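Local coordinates for amidohydrolase (Thermotoga maritima, PDB 3OOQ), which probably acts as a hydrolase of the amidohydrolase family, perhaps with allantoinase activity, at residues G58-E70 with A302-T316. Residues are numbered along the deposited sequence; the frame is centred on the assembly and turned at random.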
# COMPACT_ATOMS: atom_id res chain seq x y z
N GLY F 58 3.02 22.74 -47.73
CA GLY F 58 2.93 22.55 -46.28
C GLY F 58 3.83 21.39 -45.86
O GLY F 58 3.94 20.39 -46.59
N PHE F 59 4.48 21.51 -44.70
CA PHE F 59 5.28 20.40 -44.16
C PHE F 59 4.41 19.31 -43.59
O PHE F 59 3.27 19.55 -43.18
CB PHE F 59 6.29 20.88 -43.12
CG PHE F 59 7.28 21.89 -43.65
CD1 PHE F 59 8.02 21.61 -44.79
CD2 PHE F 59 7.48 23.10 -42.98
CE1 PHE F 59 8.94 22.54 -45.28
CE2 PHE F 59 8.39 24.04 -43.47
CZ PHE F 59 9.13 23.75 -44.62
N VAL F 60 4.96 18.10 -43.60
CA VAL F 60 4.21 16.91 -43.29
C VAL F 60 5.00 16.15 -42.24
O VAL F 60 6.11 15.69 -42.51
CB VAL F 60 4.00 16.03 -44.56
CG1 VAL F 60 3.18 14.80 -44.24
CG2 VAL F 60 3.35 16.84 -45.71
N ASP F 61 4.45 16.03 -41.04
CA ASP F 61 5.13 15.27 -40.01
C ASP F 61 4.56 13.87 -39.93
O ASP F 61 3.40 13.68 -39.57
CB ASP F 61 5.03 15.95 -38.64
CG ASP F 61 6.07 15.44 -37.67
OD1 ASP F 61 6.21 14.21 -37.53
OD2 ASP F 61 6.76 16.27 -37.05
N ALA F 62 5.39 12.89 -40.27
CA ALA F 62 4.92 11.52 -40.34
C ALA F 62 4.64 10.82 -38.98
O ALA F 62 4.14 9.72 -38.96
CB ALA F 62 5.88 10.69 -41.16
N HIS F 63 4.92 11.48 -37.85
CA HIS F 63 4.71 10.85 -36.53
C HIS F 63 4.56 11.91 -35.46
O HIS F 63 5.54 12.56 -35.09
CB HIS F 63 5.87 9.90 -36.20
CG HIS F 63 5.65 9.08 -34.96
ND1 HIS F 63 5.63 9.62 -33.69
CD2 HIS F 63 5.42 7.75 -34.81
CE1 HIS F 63 5.42 8.66 -32.81
NE2 HIS F 63 5.29 7.52 -33.46
N SER F 64 3.34 12.08 -34.95
CA SER F 64 3.07 13.20 -34.05
C SER F 64 2.05 12.87 -32.97
O SER F 64 1.16 12.04 -33.17
CB SER F 64 2.54 14.39 -34.86
OG SER F 64 2.68 15.59 -34.12
N HIS F 65 2.15 13.58 -31.86
CA HIS F 65 1.12 13.51 -30.84
C HIS F 65 0.40 14.85 -30.63
O HIS F 65 -0.33 15.01 -29.67
CB HIS F 65 1.67 12.93 -29.54
CG HIS F 65 2.55 11.73 -29.76
ND1 HIS F 65 2.06 10.52 -30.21
CD2 HIS F 65 3.89 11.57 -29.63
CE1 HIS F 65 3.05 9.66 -30.31
NE2 HIS F 65 4.18 10.26 -29.97
N ILE F 66 0.56 15.79 -31.56
CA ILE F 66 -0.17 17.05 -31.50
C ILE F 66 -1.67 16.78 -31.39
O ILE F 66 -2.18 15.82 -31.97
CB ILE F 66 0.16 18.00 -32.69
CG1 ILE F 66 -0.33 19.43 -32.39
CG2 ILE F 66 -0.42 17.45 -34.03
CD1 ILE F 66 0.43 20.53 -33.12
N GLY F 67 -2.37 17.60 -30.62
CA GLY F 67 -3.79 17.40 -30.40
C GLY F 67 -4.10 16.31 -29.37
O GLY F 67 -5.16 16.36 -28.74
N LEU F 68 -3.20 15.34 -29.22
CA LEU F 68 -3.37 14.28 -28.20
C LEU F 68 -2.87 14.68 -26.82
O LEU F 68 -3.45 14.30 -25.80
CB LEU F 68 -2.65 12.98 -28.62
CG LEU F 68 -3.19 12.12 -29.75
CD1 LEU F 68 -2.40 10.82 -29.81
CD2 LEU F 68 -4.64 11.80 -29.51
N PHE F 69 -1.75 15.40 -26.81
CA PHE F 69 -1.11 15.86 -25.60
C PHE F 69 -1.25 17.38 -25.64
O PHE F 69 -0.36 18.08 -26.10
CB PHE F 69 0.35 15.40 -25.65
CG PHE F 69 1.13 15.59 -24.38
CD1 PHE F 69 0.90 16.68 -23.55
CD2 PHE F 69 2.14 14.68 -24.04
CE1 PHE F 69 1.64 16.86 -22.37
CE2 PHE F 69 2.89 14.86 -22.87
CZ PHE F 69 2.63 15.95 -22.04
N GLU F 70 -2.40 17.88 -25.20
CA GLU F 70 -2.75 19.31 -25.34
C GLU F 70 -1.67 20.20 -24.72
O GLU F 70 -1.11 19.86 -23.66
CB GLU F 70 -4.12 19.61 -24.67
CG GLU F 70 -4.62 21.06 -24.88
CD GLU F 70 -5.89 21.44 -24.11
OE1 GLU F 70 -6.53 20.59 -23.45
OE2 GLU F 70 -6.26 22.63 -24.18
N ALA F 302 11.91 10.08 -43.29
CA ALA F 302 11.24 11.34 -43.01
C ALA F 302 11.75 11.83 -41.66
O ALA F 302 12.28 11.04 -40.86
CB ALA F 302 9.73 11.18 -42.95
N LEU F 303 11.57 13.11 -41.42
CA LEU F 303 11.96 13.71 -40.15
C LEU F 303 10.74 14.12 -39.32
O LEU F 303 9.90 14.90 -39.80
CB LEU F 303 12.89 14.90 -40.38
CG LEU F 303 13.40 15.68 -39.16
CD1 LEU F 303 14.21 14.80 -38.20
CD2 LEU F 303 14.21 16.89 -39.62
N MSE F 304 10.67 13.63 -38.08
CA MSE F 304 9.62 14.00 -37.12
C MSE F 304 10.15 14.90 -36.01
O MSE F 304 11.33 14.86 -35.68
CB MSE F 304 8.99 12.75 -36.48
CG MSE F 304 9.90 12.02 -35.48
SE MSE F 304 8.91 10.79 -34.34
CE MSE F 304 9.29 9.13 -35.34
N CYS F 305 9.25 15.68 -35.43
CA CYS F 305 9.50 16.37 -34.17
C CYS F 305 9.17 15.47 -32.98
O CYS F 305 9.58 15.75 -31.85
CB CYS F 305 8.65 17.64 -34.09
SG CYS F 305 9.26 18.95 -35.16
N ASP F 306 8.42 14.40 -33.24
CA ASP F 306 7.76 13.61 -32.18
C ASP F 306 7.03 14.53 -31.20
O ASP F 306 7.07 14.32 -29.97
CB ASP F 306 8.78 12.75 -31.43
CG ASP F 306 8.13 11.63 -30.62
OD1 ASP F 306 6.96 11.28 -30.87
OD2 ASP F 306 8.82 11.08 -29.74
N HIS F 307 6.37 15.55 -31.73
CA HIS F 307 5.68 16.54 -30.89
C HIS F 307 4.85 15.81 -29.83
O HIS F 307 4.08 14.93 -30.18
CB HIS F 307 4.79 17.43 -31.77
CG HIS F 307 4.01 18.45 -31.01
ND1 HIS F 307 4.35 19.79 -30.99
CD2 HIS F 307 2.89 18.33 -30.26
CE1 HIS F 307 3.46 20.45 -30.26
NE2 HIS F 307 2.57 19.59 -29.81
N PRO F 308 4.96 16.20 -28.52
CA PRO F 308 5.58 17.39 -27.91
C PRO F 308 7.07 17.36 -27.54
O PRO F 308 7.57 18.35 -26.99
CB PRO F 308 4.75 17.57 -26.64
CG PRO F 308 4.43 16.16 -26.22
CD PRO F 308 4.11 15.49 -27.55
N VAL F 309 7.79 16.29 -27.86
CA VAL F 309 9.21 16.22 -27.51
C VAL F 309 9.96 17.44 -28.07
O VAL F 309 10.74 18.08 -27.35
CB VAL F 309 9.86 14.88 -27.94
CG1 VAL F 309 11.36 14.92 -27.71
CG2 VAL F 309 9.22 13.69 -27.17
N ILE F 310 9.68 17.75 -29.34
CA ILE F 310 10.05 19.02 -29.96
C ILE F 310 8.76 19.63 -30.49
O ILE F 310 7.99 18.96 -31.17
CB ILE F 310 11.05 18.85 -31.14
CG1 ILE F 310 12.33 18.12 -30.66
CG2 ILE F 310 11.39 20.20 -31.80
CD1 ILE F 310 13.10 17.47 -31.80
N PRO F 311 8.50 20.91 -30.16
CA PRO F 311 7.24 21.45 -30.65
C PRO F 311 7.23 21.46 -32.19
O PRO F 311 8.23 21.76 -32.82
CB PRO F 311 7.22 22.88 -30.10
CG PRO F 311 8.12 22.84 -28.90
CD PRO F 311 9.19 21.82 -29.23
N LEU F 312 6.08 21.12 -32.75
CA LEU F 312 5.90 21.03 -34.17
C LEU F 312 6.21 22.36 -34.84
O LEU F 312 6.79 22.39 -35.94
CB LEU F 312 4.48 20.57 -34.47
CG LEU F 312 4.18 20.00 -35.85
CD1 LEU F 312 5.16 18.89 -36.25
CD2 LEU F 312 2.76 19.48 -35.85
N GLU F 313 5.87 23.46 -34.16
CA GLU F 313 6.16 24.81 -34.65
C GLU F 313 7.62 24.96 -35.04
O GLU F 313 7.95 25.85 -35.84
CB GLU F 313 5.77 25.89 -33.63
CG GLU F 313 6.49 25.81 -32.28
CD GLU F 313 5.90 26.77 -31.25
OE1 GLU F 313 5.59 27.93 -31.64
OE2 GLU F 313 5.77 26.36 -30.05
N PHE F 314 8.47 24.11 -34.47
CA PHE F 314 9.91 24.22 -34.68
C PHE F 314 10.51 23.17 -35.63
O PHE F 314 11.73 22.97 -35.66
CB PHE F 314 10.65 24.23 -33.34
CG PHE F 314 10.28 25.39 -32.44
CD1 PHE F 314 10.26 26.70 -32.93
CD2 PHE F 314 9.99 25.18 -31.09
CE1 PHE F 314 9.92 27.78 -32.09
CE2 PHE F 314 9.64 26.25 -30.23
CZ PHE F 314 9.61 27.55 -30.73
N ALA F 315 9.65 22.53 -36.43
CA ALA F 315 10.10 21.55 -37.42
C ALA F 315 11.24 22.09 -38.30
O ALA F 315 12.22 21.37 -38.57
CB ALA F 315 8.93 21.08 -38.27
N THR F 316 11.12 23.35 -38.76
CA THR F 316 12.16 23.94 -39.62
C THR F 316 13.45 24.21 -38.87
O THR F 316 14.52 24.26 -39.48
CB THR F 316 11.71 25.23 -40.35
OG1 THR F 316 11.38 26.25 -39.39
CG2 THR F 316 10.51 24.94 -41.24
O HOH W 1 7.89 13.82 -41.25
O HOH W 2 9.23 17.38 -38.40
O HOH W 3 5.60 15.32 -34.70
O HOH W 4 0.10 19.55 -28.30
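The His307 ring takes Ile66 CD1 over one face, 4.2 Å from CD1 to the ring centroid, and its own neighbour Pro308 CB lies on the opposite face. In the plane at the edge, His307 ND1 accepts from Leu312 N, and water 4 links His307 NE2 to Phe69 O. Together these partners probably hold the ring's rotation. Phe277 of a second subunit also meets it, planes nearly perpendicular. Pro308 CG sits over a face of the Phe69 ring, 4.0 Å from the centroid.

The contact brings together strands that are probably the first and last of the amidohydrolase TIM barrel, bridged here by water 1 (Val60 O, Ala62 N and Leu303 O). His63 and His65 form the HxH motif that binds metal in many relatives. Here His63 NE2 is hydrogen-bonded to Lys151 NZ, and His65 ND1 to Val118 O. Met304, a selenomethionine, runs alongside His63, with Met304 SE 3.5 Å from His63 ND1.

Asp61 CG lies anti to the backbone N (chi1 -162°), which carries the carboxylate to the 302-316 segment. Asp61 OD2 accepts from Cys305 N through its syn lone pair (3.0 Å, 168°). Asp61 OD1 takes His63 N through its anti lone pair, an Asx turn. Replacing Asp61 by an alanine would probably leave Cys305 N and His63 N without their carboxylate acceptor and the Asx turn unsupported. Water 2 donates to both Asp61 OD2 and Leu303 O, 2.9 Å from the latter.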